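Glycoside hydrolase family 43 (Halothermothrix orenii, PDB 4QQS) hydrolyses glycosidic bonds with alpha-L-arabinofuranosidase activity, and probably takes part in breaking down xylan and related polysaccharides. Local coordinates at residues 18-23 / 45-50; 198-203 / 292-297; 207-212 / 257-262; 268-273 / 299-304. All blocks are in the same frame, centred on the assembly; numbering follows the deposited sequence.

Overall arrangement
The four contacts lie within or between three blades of a five-bladed beta-propeller. Contact 1 lies in the first blade, contact 4 in the last, and contacts 2 and 3 join the fourth blade to the last. Contacts 3 and 4 share the sheet of strands 257-261 and 268-275, centres about 8 Å apart; contacts 2 and 3, centres about 10 Å apart, meet through paired strands 191-202 and 205-212. The first and last blades meet where Pro-18 O accepts from Ser-258 OG at 2.9 Å. Contact 3 is nearest the centre: the Asn-257 side chain lies about 8 Å from the sodium ion and about 9 and 10 Å from the side chains of Asp-17 and Glu-195, the predicted catalytic pair.

Contact 1: 18-23 / 45-50; sequences PYVLKH and PNLVDW
The indole of Trp-50 meets Val-20 obliquely, with CH2 at the far end of its six-membered ring 4.1 Å from Val-20 CG2; the Trp-50 side chain also touches Leu-29, Val-9 and Ile-12. Val-20 presents both methyls. With CG1 anti to the backbone N (chi1 173°), that branch faces Leu-47 CD2, also at 4.1 Å, while CG2 takes the indole. The contact is thus a valine fitted against a leucine and a tryptophan, with no hydrogen bond across it. The amide of Asn-46 helps to hold the loop, as does Ser-44 OG, bonded to Asn-46 N and Asp-49 O. Asn-46 OD1 accepts from Val-48 N, an Asx turn, and from Asp-49 N, nearly straight at 174°, which extends it to an Asx motif; ND2 donates to Asp-49 OD2 at 2.8 Å. Trp-50 NE1 makes a weak bond back to Leu-47 O. The arrangement belongs to the first propeller blade, where the loop between strands 38-44 and 51-58 folds over to inner strand 16-23, which also carries Asp-17, the predicted proton acceptor.

Contact 2: 198-203 / 292-297; sequences FVIKHE and LYFEDG
Strands 198-202 and 292-295 run in broadly the same direction at 40° to each other, and their axes come no nearer than 10.2 Å, so side chains alone bridge them. His-202 and Phe-294 do most of this. Their rings form an offset stack, planes 3° from parallel and centroids 3.7 Å apart, and the two side chains run antiparallel, one over the other. Each ring therefore also receives its partner's CB over its face: His-202 CB lies 3.5 Å from Phe-294 CZ, and Phe-294 CB is 3.7 Å from His-202 CE1. The imidazole reaches the phenyl with its CG anti to the backbone N (chi1 -177°). On its other face lies Glu-203 CG, offset toward the rim, so the imidazole is sandwiched. Ile-200 CD1 fills the inner side, 3.8 Å from Phe-294 CZ and 4.2 Å from Leu-292 CD2. Tyr-207 meets the Phe-294 ring edge-to-face. With a serine in place of Phe-294, the imidazole of His-202 would probably lose the flat surface on one face and be held less firmly, and a gap would open beside Ile-200 CD1. The fourth and last blades are joined here by dispersion and ring stacking, without a hydrogen bond between the strands, so the join probably relies on close shape fit and on the flat overlap of the two rings.

Contact 3: 207-212 / 257-262; sequences YMMYSA and NSVTVS
Met-209 lays its sulfur and methyl against the amide of Asn-257, crossing it at about a right angle: CE lies 3.4 Å and SD 3.5 Å from ND2, while Met-209 CB sits 3.7 Å from Asn-257 OD1. The bend at the end of the methionine chain (chi3 80°) brings CE to the amide. SD also packs 3.6 Å from Val-259 CG2. The amide has a weak bond of its own, ND2 to Ser-258 O at 3.2 Å. Beyond it, one water accepts from Ser-211 OG at 2.8 Å and from Asn-257 N at 3.2 Å, bridging the strands; Ser-211 OG also bonds to the backbone of the sodium ligand His-256. With an alanine in place of Asn-257, Met-209 would probably lose part of the surface beneath its methyl and be less firmly placed, and Ser-258 O would lose its weak N-H. This is blade-to-blade packing near the axis of the five-bladed propeller, where strand 257-261 begins the last blade beside the sodium site and the predicted catalytic centre.

Contact 4: 268-273 / 299-304; sequences LFVVYH and LKVKGP
In the last propeller blade, an antiparallel four-stranded sheet, Val-270 and Tyr-272 on strand 268-275 reach past the intervening strand 285-295 to Val-301 and Pro-304. The valines cross at about a right angle. Val-270 turns CG1 into the crowded position between its backbone N and carbonyl carbon (chi1 58°), which sets this methyl 3.8 Å from Val-301 CG1 and 4.2 Å from Val-301 CG2; Leu-292 of the strand between also touches Val-301. Past this pair an inverse gamma turn is centred on Lys-302, and a cis peptide links Gly-303 to Pro-304. Pro-304 then comes to the hydroxyl end of Tyr-272; the two side chains cross at about a right angle, and Pro-304 CB lies oblique to the ring. The hydroxyl of the buried tyrosine has its polar partner in Asp-290 OD2, to which it is hydrogen-bonded. Beside that bond it presses on aliphatic carbon, with Tyr-272 OH 3.5 Å from Pro-304 CA and 3.3 Å from Pro-304 CB.

Contact 1: 18-23 / 45-50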
loop_
_atom_site.group_PDB
_atom_site.type_symbol
_atom_site.label_atom_id
_atom_site.label_comp_id
_atom_site.label_asym_id
_atom_site.label_seq_id
_atom_site.Cartn_x
_atom_site.Cartn_y
_atom_site.Cartn_z
ATOM N N PRO A 18 3.245 0.148 4.967
ATOM C CA PRO A 18 4.394 -0.729 4.713
ATOM C C PRO A 18 4.261 -1.560 3.446
ATOM O O PRO A 18 3.333 -2.353 3.327
ATOM C CB PRO A 18 4.397 -1.635 5.942
ATOM C CG PRO A 18 2.967 -1.724 6.339
ATOM C CD PRO A 18 2.440 -0.335 6.103
ATOM N N TYR A 19 5.216 -1.411 2.544
ATOM C CA TYR A 19 5.218 -2.155 1.296
ATOM C C TYR A 19 6.427 -3.072 1.288
ATOM O O TYR A 19 7.543 -2.588 1.388
ATOM C CB TYR A 19 5.275 -1.196 0.103
ATOM C CG TYR A 19 5.254 -1.953 -1.199
ATOM C CD1 TYR A 19 6.417 -2.496 -1.705
ATOM C CD2 TYR A 19 4.084 -2.166 -1.890
ATOM C CE1 TYR A 19 6.435 -3.214 -2.864
ATOM C CE2 TYR A 19 4.091 -2.883 -3.091
ATOM C CZ TYR A 19 5.283 -3.402 -3.557
ATOM O OH TYR A 19 5.356 -4.119 -4.727
ATOM N N VAL A 20 6.217 -4.379 1.128
ATOM C CA VAL A 20 7.313 -5.332 1.071
ATOM C C VAL A 20 7.422 -5.945 -0.302
ATOM O O VAL A 20 6.438 -6.449 -0.842
ATOM C CB VAL A 20 7.183 -6.435 2.128
ATOM C CG1 VAL A 20 8.248 -7.512 1.932
ATOM C CG2 VAL A 20 7.268 -5.826 3.513
ATOM N N LEU A 21 8.641 -5.926 -0.832
ATOM C CA LEU A 21 8.999 -6.668 -2.030
ATOM C C LEU A 21 10.001 -7.753 -1.678
ATOM O O LEU A 21 10.998 -7.513 -1.016
ATOM C CB LEU A 21 9.611 -5.748 -3.081
ATOM C CG LEU A 21 9.940 -6.450 -4.404
ATOM C CD1 LEU A 21 8.684 -7.039 -5.079
ATOM C CD2 LEU A 21 10.645 -5.495 -5.335
ATOM N N LYS A 22 9.711 -8.967 -2.119
ATOM C CA LYS A 22 10.669 -10.071 -2.050
ATOM C C LYS A 22 11.465 -10.129 -3.343
ATOM O O LYS A 22 10.880 -10.131 -4.421
ATOM C CB LYS A 22 9.943 -11.396 -1.827
ATOM C CG LYS A 22 10.898 -12.546 -1.545
ATOM C CD LYS A 22 10.190 -13.859 -1.354
ATOM C CE LYS A 22 11.183 -14.947 -1.035
ATOM N NZ LYS A 22 10.534 -16.281 -0.886
ATOM N N HIS A 23 12.793 -10.152 -3.227
ATOM C CA HIS A 23 13.664 -10.264 -4.390
ATOM C C HIS A 23 14.907 -11.063 -4.017
ATOM O O HIS A 23 15.600 -10.717 -3.067
ATOM C CB HIS A 23 14.091 -8.888 -4.914
ATOM C CG HIS A 23 14.722 -8.952 -6.268
ATOM N ND1 HIS A 23 16.076 -8.808 -6.485
ATOM C CD2 HIS A 23 14.169 -9.181 -7.483
ATOM C CE1 HIS A 23 16.325 -8.922 -7.778
ATOM N NE2 HIS A 23 15.185 -9.154 -8.404
ATOM N N PRO A 45 15.669 -11.253 6.044
ATOM C CA PRO A 45 15.727 -12.542 5.349
ATOM C C PRO A 45 14.472 -13.380 5.586
ATOM O O PRO A 45 14.294 -14.417 4.937
ATOM C CB PRO A 45 16.931 -13.223 6.006
ATOM C CG PRO A 45 16.886 -12.735 7.405
ATOM C CD PRO A 45 16.421 -11.287 7.309
ATOM N N ASN A 46 13.627 -12.978 6.530
ATOM C CA ASN A 46 12.594 -13.886 7.034
ATOM C C ASN A 46 11.245 -13.251 7.391
ATOM O O ASN A 46 10.364 -13.953 7.873
ATOM C CB ASN A 46 13.133 -14.659 8.247
ATOM C CG ASN A 46 13.537 -13.749 9.392
ATOM O OD1 ASN A 46 13.233 -12.557 9.384
ATOM N ND2 ASN A 46 14.240 -14.299 10.373
ATOM N N LEU A 47 11.106 -11.952 7.136
ATOM C CA LEU A 47 9.910 -11.140 7.439
ATOM C C LEU A 47 9.758 -10.773 8.913
ATOM O O LEU A 47 8.854 -10.014 9.273
ATOM C CB LEU A 47 8.616 -11.773 6.912
ATOM C CG LEU A 47 8.461 -11.822 5.397
ATOM C CD1 LEU A 47 7.326 -12.756 5.011
ATOM C CD2 LEU A 47 8.224 -10.434 4.832
ATOM N N VAL A 48 10.662 -11.280 9.753
ATOM C CA VAL A 48 10.555 -11.119 11.203
ATOM C C VAL A 48 11.619 -10.167 11.752
ATOM O O VAL A 48 11.315 -9.243 12.511
ATOM C CB VAL A 48 10.657 -12.480 11.901
ATOM C CG1 VAL A 48 10.549 -12.321 13.410
ATOM C CG2 VAL A 48 9.563 -13.408 11.389
ATOM N N ASP A 49 12.867 -10.402 11.363
ATOM C CA ASP A 49 13.996 -9.594 11.814
ATOM C C ASP A 49 14.302 -8.560 10.743
ATOM O O ASP A 49 14.535 -8.917 9.592
ATOM C CB ASP A 49 15.211 -10.490 12.047
ATOM C CG ASP A 49 14.906 -11.642 12.977
ATOM O OD1 ASP A 49 14.362 -11.382 14.069
ATOM O OD2 ASP A 49 15.178 -12.804 12.604
ATOM N N TRP A 50 14.287 -7.284 11.126
ATOM C CA TRP A 50 14.410 -6.175 10.179
ATOM C C TRP A 50 15.555 -5.253 10.544
ATOM O O TRP A 50 15.763 -4.946 11.725
ATOM C CB TRP A 50 13.123 -5.344 10.135
ATOM C CG TRP A 50 11.984 -6.106 9.554
ATOM C CD1 TRP A 50 11.057 -6.829 10.236
ATOM C CD2 TRP A 50 11.658 -6.238 8.160
ATOM N NE1 TRP A 50 10.172 -7.407 9.359
ATOM C CE2 TRP A 50 10.526 -7.061 8.079
ATOM C CE3 TRP A 50 12.224 -5.756 6.974
ATOM C CZ2 TRP A 50 9.930 -7.393 6.863
ATOM C CZ3 TRP A 50 11.656 -6.105 5.776
ATOM C CH2 TRP A 50 10.517 -6.919 5.725
#

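Contact 2: 198-203 / 292-297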
loop_
_atom_site.group_PDB
_atom_site.type_symbol
_atom_site.label_atom_id
_atom_site.label_comp_id
_atom_site.label_asym_id
_atom_site.label_seq_id
_atom_site.Cartn_x
_atom_site.Cartn_y
_atom_site.Cartn_z
ATOM N N PHE A 198 -4.072 -2.753 -3.117
ATOM C CA PHE A 198 -3.044 -3.744 -3.414
ATOM C C PHE A 198 -3.748 -4.928 -4.077
ATOM O O PHE A 198 -4.696 -5.441 -3.513
ATOM C CB PHE A 198 -2.304 -4.204 -2.143
ATOM C CG PHE A 198 -1.065 -5.005 -2.450
ATOM C CD1 PHE A 198 -1.152 -6.316 -2.867
ATOM C CD2 PHE A 198 0.199 -4.416 -2.402
ATOM C CE1 PHE A 198 -0.012 -7.035 -3.203
ATOM C CE2 PHE A 198 1.331 -5.152 -2.724
ATOM C CZ PHE A 198 1.212 -6.439 -3.132
ATOM N N VAL A 199 -3.291 -5.344 -5.254
ATOM C CA VAL A 199 -3.987 -6.362 -6.040
ATOM C C VAL A 199 -3.188 -7.665 -6.120
ATOM O O VAL A 199 -1.989 -7.662 -6.408
ATOM C CB VAL A 199 -4.294 -5.825 -7.458
ATOM C CG1 VAL A 199 -4.912 -6.907 -8.358
ATOM C CG2 VAL A 199 -5.229 -4.621 -7.350
ATOM N N ILE A 200 -3.873 -8.778 -5.873
ATOM C CA ILE A 200 -3.330 -10.120 -6.093
ATOM C C ILE A 200 -4.293 -10.900 -6.981
ATOM O O ILE A 200 -5.477 -10.599 -7.076
ATOM C CB ILE A 200 -3.038 -10.870 -4.762
ATOM C CG1 ILE A 200 -4.315 -11.066 -3.938
ATOM C CG2 ILE A 200 -1.960 -10.128 -3.984
ATOM C CD1 ILE A 200 -4.094 -11.805 -2.619
ATOM N N LYS A 201 -3.758 -11.923 -7.629
ATOM C CA LYS A 201 -4.535 -12.768 -8.525
ATOM C C LYS A 201 -4.593 -14.170 -7.939
ATOM O O LYS A 201 -3.607 -14.667 -7.391
ATOM C CB LYS A 201 -3.896 -12.783 -9.922
ATOM C CG LYS A 201 -4.774 -13.372 -11.020
ATOM C CD LYS A 201 -4.093 -13.279 -12.374
ATOM C CE LYS A 201 -5.007 -13.670 -13.517
ATOM N NZ LYS A 201 -4.340 -13.469 -14.829
ATOM N N HIS A 202 -5.750 -14.805 -8.037
ATOM C CA HIS A 202 -5.931 -16.142 -7.507
ATOM C C HIS A 202 -7.001 -16.847 -8.322
ATOM O O HIS A 202 -8.116 -16.346 -8.456
ATOM C CB HIS A 202 -6.338 -16.074 -6.036
ATOM C CG HIS A 202 -6.473 -17.415 -5.385
ATOM N ND1 HIS A 202 -7.694 -18.004 -5.133
ATOM C CD2 HIS A 202 -5.536 -18.286 -4.943
ATOM C CE1 HIS A 202 -7.502 -19.181 -4.565
ATOM N NE2 HIS A 202 -6.202 -19.375 -4.434
ATOM N N GLU A 203 -6.633 -17.996 -8.883
ATOM C CA GLU A 203 -7.557 -18.844 -9.636
ATOM C C GLU A 203 -8.322 -18.040 -10.691
ATOM O O GLU A 203 -9.532 -18.185 -10.863
ATOM C CB GLU A 203 -8.501 -19.601 -8.686
ATOM C CG GLU A 203 -7.772 -20.628 -7.806
ATOM C CD GLU A 203 -8.688 -21.439 -6.882
ATOM O OE1 GLU A 203 -9.930 -21.299 -6.960
ATOM O OE2 GLU A 203 -8.156 -22.225 -6.064
ATOM N N LEU A 292 -2.263 -14.824 5.305
ATOM C CA LEU A 292 -3.327 -14.489 4.371
ATOM C C LEU A 292 -3.594 -15.734 3.532
ATOM O O LEU A 292 -2.650 -16.378 3.078
ATOM C CB LEU A 292 -2.832 -13.364 3.461
ATOM C CG LEU A 292 -3.813 -12.806 2.448
ATOM C CD1 LEU A 292 -4.881 -11.991 3.157
ATOM C CD2 LEU A 292 -3.092 -11.943 1.442
ATOM N N TYR A 293 -4.856 -16.089 3.322
ATOM C CA TYR A 293 -5.177 -17.309 2.581
ATOM C C TYR A 293 -6.577 -17.221 1.999
ATOM O O TYR A 293 -7.382 -16.403 2.418
ATOM C CB TYR A 293 -5.048 -18.543 3.488
ATOM C CG TYR A 293 -6.014 -18.557 4.657
ATOM C CD1 TYR A 293 -5.766 -17.809 5.797
ATOM C CD2 TYR A 293 -7.170 -19.336 4.629
ATOM C CE1 TYR A 293 -6.637 -17.821 6.875
ATOM C CE2 TYR A 293 -8.037 -19.371 5.711
ATOM C CZ TYR A 293 -7.772 -18.607 6.834
ATOM O OH TYR A 293 -8.634 -18.611 7.912
ATOM N N PHE A 294 -6.855 -18.092 1.041
ATOM C CA PHE A 294 -8.167 -18.216 0.448
ATOM C C PHE A 294 -8.839 -19.497 0.944
ATOM O O PHE A 294 -8.205 -20.554 1.049
ATOM C CB PHE A 294 -8.051 -18.266 -1.072
ATOM C CG PHE A 294 -7.553 -16.981 -1.698
ATOM C CD1 PHE A 294 -6.194 -16.731 -1.860
ATOM C CD2 PHE A 294 -8.447 -16.030 -2.151
ATOM C CE1 PHE A 294 -5.749 -15.560 -2.451
ATOM C CE2 PHE A 294 -7.998 -14.864 -2.752
ATOM C CZ PHE A 294 -6.656 -14.626 -2.894
ATOM N N GLU A 295 -10.139 -19.405 1.204
ATOM C CA GLU A 295 -10.940 -20.564 1.591
ATOM C C GLU A 295 -12.351 -20.347 1.071
ATOM O O GLU A 295 -12.951 -19.313 1.340
ATOM C CB GLU A 295 -10.929 -20.742 3.114
ATOM C CG GLU A 295 -11.782 -21.887 3.629
ATOM C CD GLU A 295 -11.552 -22.178 5.101
ATOM O OE1 GLU A 295 -11.491 -21.209 5.892
ATOM O OE2 GLU A 295 -11.436 -23.373 5.458
ATOM N N ASP A 296 -12.871 -21.305 0.312
ATOM C CA ASP A 296 -14.177 -21.162 -0.328
ATOM C C ASP A 296 -14.303 -19.872 -1.153
ATOM O O ASP A 296 -15.376 -19.269 -1.220
ATOM C CB ASP A 296 -15.304 -21.218 0.713
ATOM C CG ASP A 296 -15.321 -22.517 1.488
ATOM O OD1 ASP A 296 -15.258 -23.596 0.861
ATOM O OD2 ASP A 296 -15.397 -22.452 2.734
ATOM N N GLY A 297 -13.211 -19.438 -1.779
ATOM C CA GLY A 297 -13.239 -18.248 -2.620
ATOM C C GLY A 297 -13.241 -16.939 -1.847
ATOM O O GLY A 297 -13.457 -15.871 -2.414
#

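Contact 3: 207-212 / 257-262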
loop_
_atom_site.group_PDB
_atom_site.type_symbol
_atom_site.label_atom_id
_atom_site.label_comp_id
_atom_site.label_asym_id
_atom_site.label_seq_id
_atom_site.Cartn_x
_atom_site.Cartn_y
_atom_site.Cartn_z
ATOM N N TYR A 207 -8.121 -9.725 -6.880
ATOM C CA TYR A 207 -8.543 -9.337 -5.539
ATOM C C TYR A 207 -7.814 -8.064 -5.154
ATOM O O TYR A 207 -6.590 -8.040 -5.101
ATOM C CB TYR A 207 -8.202 -10.450 -4.538
ATOM C CG TYR A 207 -8.986 -11.702 -4.805
ATOM C CD1 TYR A 207 -8.608 -12.601 -5.805
ATOM C CD2 TYR A 207 -10.144 -11.964 -4.105
ATOM C CE1 TYR A 207 -9.362 -13.719 -6.085
ATOM C CE2 TYR A 207 -10.900 -13.104 -4.371
ATOM C CZ TYR A 207 -10.498 -13.971 -5.357
ATOM O OH TYR A 207 -11.240 -15.088 -5.651
ATOM N N MET A 208 -8.569 -7.005 -4.891
ATOM C CA MET A 208 -8.009 -5.722 -4.489
ATOM C C MET A 208 -8.276 -5.540 -3.008
ATOM O O MET A 208 -9.422 -5.369 -2.590
ATOM C CB MET A 208 -8.686 -4.567 -5.232
ATOM C CG MET A 208 -8.087 -3.202 -4.848
ATOM S SD MET A 208 -9.095 -1.807 -5.294
ATOM C CE MET A 208 -9.094 -2.046 -7.064
ATOM N N MET A 209 -7.219 -5.600 -2.219
ATOM C CA MET A 209 -7.278 -5.212 -0.826
ATOM C C MET A 209 -7.200 -3.685 -0.754
ATOM O O MET A 209 -6.541 -3.052 -1.584
ATOM C CB MET A 209 -6.126 -5.871 -0.071
ATOM C CG MET A 209 -6.220 -7.372 -0.116
ATOM S SD MET A 209 -4.802 -8.244 0.533
ATOM C CE MET A 209 -5.200 -8.089 2.278
ATOM N N TYR A 210 -7.853 -3.099 0.244
ATOM C CA TYR A 210 -7.870 -1.645 0.373
ATOM C C TYR A 210 -8.246 -1.326 1.813
ATOM O O TYR A 210 -8.731 -2.187 2.551
ATOM C CB TYR A 210 -8.862 -0.994 -0.619
ATOM C CG TYR A 210 -10.293 -1.327 -0.298
ATOM C CD1 TYR A 210 -10.893 -2.488 -0.756
ATOM C CD2 TYR A 210 -11.049 -0.494 0.519
ATOM C CE1 TYR A 210 -12.190 -2.803 -0.408
ATOM C CE2 TYR A 210 -12.342 -0.812 0.870
ATOM C CZ TYR A 210 -12.917 -1.963 0.399
ATOM O OH TYR A 210 -14.217 -2.313 0.704
ATOM N N SER A 211 -8.042 -0.068 2.189
ATOM C CA SER A 211 -8.361 0.405 3.526
ATOM C C SER A 211 -9.456 1.458 3.499
ATOM O O SER A 211 -9.593 2.217 2.524
ATOM C CB SER A 211 -7.111 0.995 4.175
ATOM O OG SER A 211 -6.100 0.003 4.303
ATOM N N ALA A 212 -10.240 1.510 4.570
ATOM C CA ALA A 212 -11.302 2.499 4.697
ATOM C C ALA A 212 -11.345 3.030 6.125
ATOM O O ALA A 212 -10.721 2.466 7.026
ATOM C CB ALA A 212 -12.663 1.898 4.312
ATOM N N ASN A 257 -2.043 -2.080 3.470
ATOM C CA ASN A 257 -1.238 -3.272 3.435
ATOM C C ASN A 257 -0.569 -3.552 2.093
ATOM O O ASN A 257 -0.949 -3.051 1.029
ATOM C CB ASN A 257 -2.080 -4.480 3.810
ATOM C CG ASN A 257 -3.031 -4.888 2.705
ATOM O OD1 ASN A 257 -4.097 -4.298 2.526
ATOM N ND2 ASN A 257 -2.629 -5.899 1.930
ATOM N N SER A 258 0.430 -4.422 2.170
ATOM C CA SER A 258 0.947 -5.131 1.012
ATOM C C SER A 258 0.844 -6.634 1.275
ATOM O O SER A 258 0.340 -7.054 2.324
ATOM C CB SER A 258 2.374 -4.681 0.704
ATOM O OG SER A 258 3.239 -4.861 1.814
ATOM N N VAL A 259 1.235 -7.433 0.284
ATOM C CA VAL A 259 1.195 -8.887 0.376
ATOM C C VAL A 259 2.515 -9.434 -0.170
ATOM O O VAL A 259 3.001 -8.955 -1.190
ATOM C CB VAL A 259 0.035 -9.475 -0.450
ATOM C CG1 VAL A 259 0.008 -10.994 -0.333
ATOM C CG2 VAL A 259 -1.294 -8.891 -0.008
ATOM N N THR A 260 3.077 -10.426 0.510
ATOM C CA THR A 260 4.269 -11.102 0.027
ATOM C C THR A 260 4.150 -12.586 0.388
ATOM O O THR A 260 3.108 -13.037 0.880
ATOM C CB THR A 260 5.533 -10.422 0.595
ATOM O OG1 THR A 260 6.702 -10.946 -0.034
ATOM C CG2 THR A 260 5.629 -10.596 2.090
ATOM N N VAL A 261 5.190 -13.347 0.093
ATOM C CA VAL A 261 5.203 -14.780 0.315
ATOM C C VAL A 261 6.315 -15.124 1.293
ATOM O O VAL A 261 7.295 -14.391 1.414
ATOM C CB VAL A 261 5.373 -15.526 -1.029
ATOM C CG1 VAL A 261 6.770 -15.340 -1.593
ATOM C CG2 VAL A 261 5.027 -16.971 -0.898
ATOM N N SER A 262 6.153 -16.245 1.991
ATOM C CA SER A 262 7.128 -16.706 2.975
ATOM C C SER A 262 8.442 -17.108 2.300
ATOM O O SER A 262 8.506 -17.253 1.086
ATOM C CB SER A 262 6.561 -17.907 3.739
ATOM O OG SER A 262 6.316 -18.986 2.853
HETATM O O HOH W 1 -4.898 -1.532 2.229
#

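Contact 4: 268-273 / 299-304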
loop_
_atom_site.group_PDB
_atom_site.type_symbol
_atom_site.label_atom_id
_atom_site.label_comp_id
_atom_site.label_asym_id
_atom_site.label_seq_id
_atom_site.Cartn_x
_atom_site.Cartn_y
_atom_site.Cartn_z
ATOM N N LEU A 268 1.220 -17.037 1.921
ATOM C CA LEU A 268 1.147 -15.590 1.813
ATOM C C LEU A 268 1.067 -14.932 3.187
ATOM O O LEU A 268 0.464 -15.458 4.133
ATOM C CB LEU A 268 -0.075 -15.174 0.994
ATOM C CG LEU A 268 -0.120 -15.622 -0.470
ATOM C CD1 LEU A 268 -1.421 -15.153 -1.104
ATOM C CD2 LEU A 268 1.092 -15.103 -1.263
ATOM N N PHE A 269 1.674 -13.749 3.261
ATOM C CA PHE A 269 1.545 -12.856 4.403
ATOM C C PHE A 269 1.031 -11.500 3.952
ATOM O O PHE A 269 1.505 -10.935 2.962
ATOM C CB PHE A 269 2.887 -12.669 5.118
ATOM C CG PHE A 269 3.205 -13.790 6.066
ATOM C CD1 PHE A 269 3.729 -14.986 5.598
ATOM C CD2 PHE A 269 2.918 -13.671 7.410
ATOM C CE1 PHE A 269 3.968 -16.037 6.462
ATOM C CE2 PHE A 269 3.148 -14.728 8.272
ATOM C CZ PHE A 269 3.674 -15.902 7.793
ATOM N N VAL A 270 0.084 -10.978 4.722
ATOM C CA VAL A 270 -0.280 -9.580 4.651
ATOM C C VAL A 270 0.662 -8.803 5.573
ATOM O O VAL A 270 0.972 -9.247 6.682
ATOM C CB VAL A 270 -1.776 -9.359 5.042
ATOM C CG1 VAL A 270 -2.115 -9.876 6.443
ATOM C CG2 VAL A 270 -2.159 -7.914 4.905
ATOM N N VAL A 271 1.146 -7.670 5.076
ATOM C CA VAL A 271 2.019 -6.773 5.813
ATOM C C VAL A 271 1.229 -5.483 5.978
ATOM O O VAL A 271 0.799 -4.900 4.994
ATOM C CB VAL A 271 3.329 -6.504 5.066
ATOM C CG1 VAL A 271 4.224 -5.624 5.921
ATOM C CG2 VAL A 271 4.039 -7.820 4.692
ATOM N N TYR A 272 0.999 -5.056 7.214
ATOM C CA TYR A 272 0.071 -3.971 7.492
ATOM C C TYR A 272 0.544 -3.160 8.683
ATOM O O TYR A 272 1.324 -3.646 9.504
ATOM C CB TYR A 272 -1.348 -4.521 7.736
ATOM C CG TYR A 272 -1.458 -5.448 8.925
ATOM C CD1 TYR A 272 -1.094 -6.787 8.836
ATOM C CD2 TYR A 272 -1.914 -4.973 10.140
ATOM C CE1 TYR A 272 -1.187 -7.637 9.940
ATOM C CE2 TYR A 272 -2.022 -5.817 11.249
ATOM C CZ TYR A 272 -1.647 -7.141 11.147
ATOM O OH TYR A 272 -1.756 -7.932 12.271
ATOM N N HIS A 273 0.069 -1.925 8.781
ATOM C CA HIS A 273 0.400 -1.119 9.938
ATOM C C HIS A 273 -0.722 -1.117 10.962
ATOM O O HIS A 273 -1.857 -1.416 10.649
ATOM C CB HIS A 273 0.817 0.298 9.565
ATOM C CG HIS A 273 -0.242 1.161 8.960
ATOM N ND1 HIS A 273 -1.506 1.417 9.461
ATOM C CD2 HIS A 273 -0.108 1.924 7.863
ATOM C CE1 HIS A 273 -2.102 2.289 8.649
ATOM N NE2 HIS A 273 -1.264 2.617 7.689
ATOM N N LEU A 299 -11.136 -14.391 0.668
ATOM C CA LEU A 299 -9.836 -13.989 1.153
ATOM C C LEU A 299 -9.912 -13.723 2.659
ATOM O O LEU A 299 -10.775 -12.965 3.111
ATOM C CB LEU A 299 -9.380 -12.756 0.379
ATOM C CG LEU A 299 -7.998 -12.213 0.703
ATOM C CD1 LEU A 299 -6.917 -13.271 0.497
ATOM C CD2 LEU A 299 -7.716 -10.972 -0.157
ATOM N N LYS A 300 -9.028 -14.368 3.423
ATOM C CA LYS A 300 -9.060 -14.351 4.884
ATOM C C LYS A 300 -7.685 -14.043 5.457
ATOM O O LYS A 300 -6.658 -14.354 4.850
ATOM C CB LYS A 300 -9.537 -15.709 5.426
ATOM C CG LYS A 300 -10.877 -16.144 4.878
ATOM C CD LYS A 300 -11.385 -17.416 5.562
ATOM C CE LYS A 300 -12.745 -17.842 5.032
ATOM N NZ LYS A 300 -13.298 -18.994 5.794
ATOM N N VAL A 301 -7.686 -13.443 6.641
ATOM C CA VAL A 301 -6.470 -13.220 7.408
ATOM C C VAL A 301 -6.602 -13.923 8.747
ATOM O O VAL A 301 -7.628 -13.803 9.419
ATOM C CB VAL A 301 -6.211 -11.714 7.665
ATOM C CG1 VAL A 301 -4.920 -11.531 8.458
ATOM C CG2 VAL A 301 -6.140 -10.959 6.366
ATOM N N LYS A 302 -5.569 -14.664 9.131
ATOM C CA LYS A 302 -5.485 -15.181 10.481
ATOM C C LYS A 302 -4.885 -14.067 11.329
ATOM O O LYS A 302 -3.674 -13.937 11.451
ATOM C CB LYS A 302 -4.620 -16.433 10.537
ATOM C CG LYS A 302 -4.603 -17.070 11.904
ATOM C CD LYS A 302 -3.699 -18.290 11.958
ATOM C CE LYS A 302 -3.865 -19.046 13.274
ATOM N NZ LYS A 302 -3.808 -18.136 14.450
ATOM N N GLY A 303 -5.732 -13.213 11.880
ATOM C CA GLY A 303 -5.249 -12.074 12.632
ATOM C C GLY A 303 -6.329 -11.034 12.835
ATOM O O GLY A 303 -7.491 -11.243 12.480
ATOM N N PRO A 304 -5.949 -9.888 13.383
ATOM C CA PRO A 304 -4.568 -9.508 13.691
ATOM C C PRO A 304 -4.070 -10.163 14.972
ATOM O O PRO A 304 -4.832 -10.300 15.935
ATOM C CB PRO A 304 -4.676 -8.000 13.864
ATOM C CG PRO A 304 -6.052 -7.807 14.432
ATOM C CD PRO A 304 -6.907 -8.824 13.731
#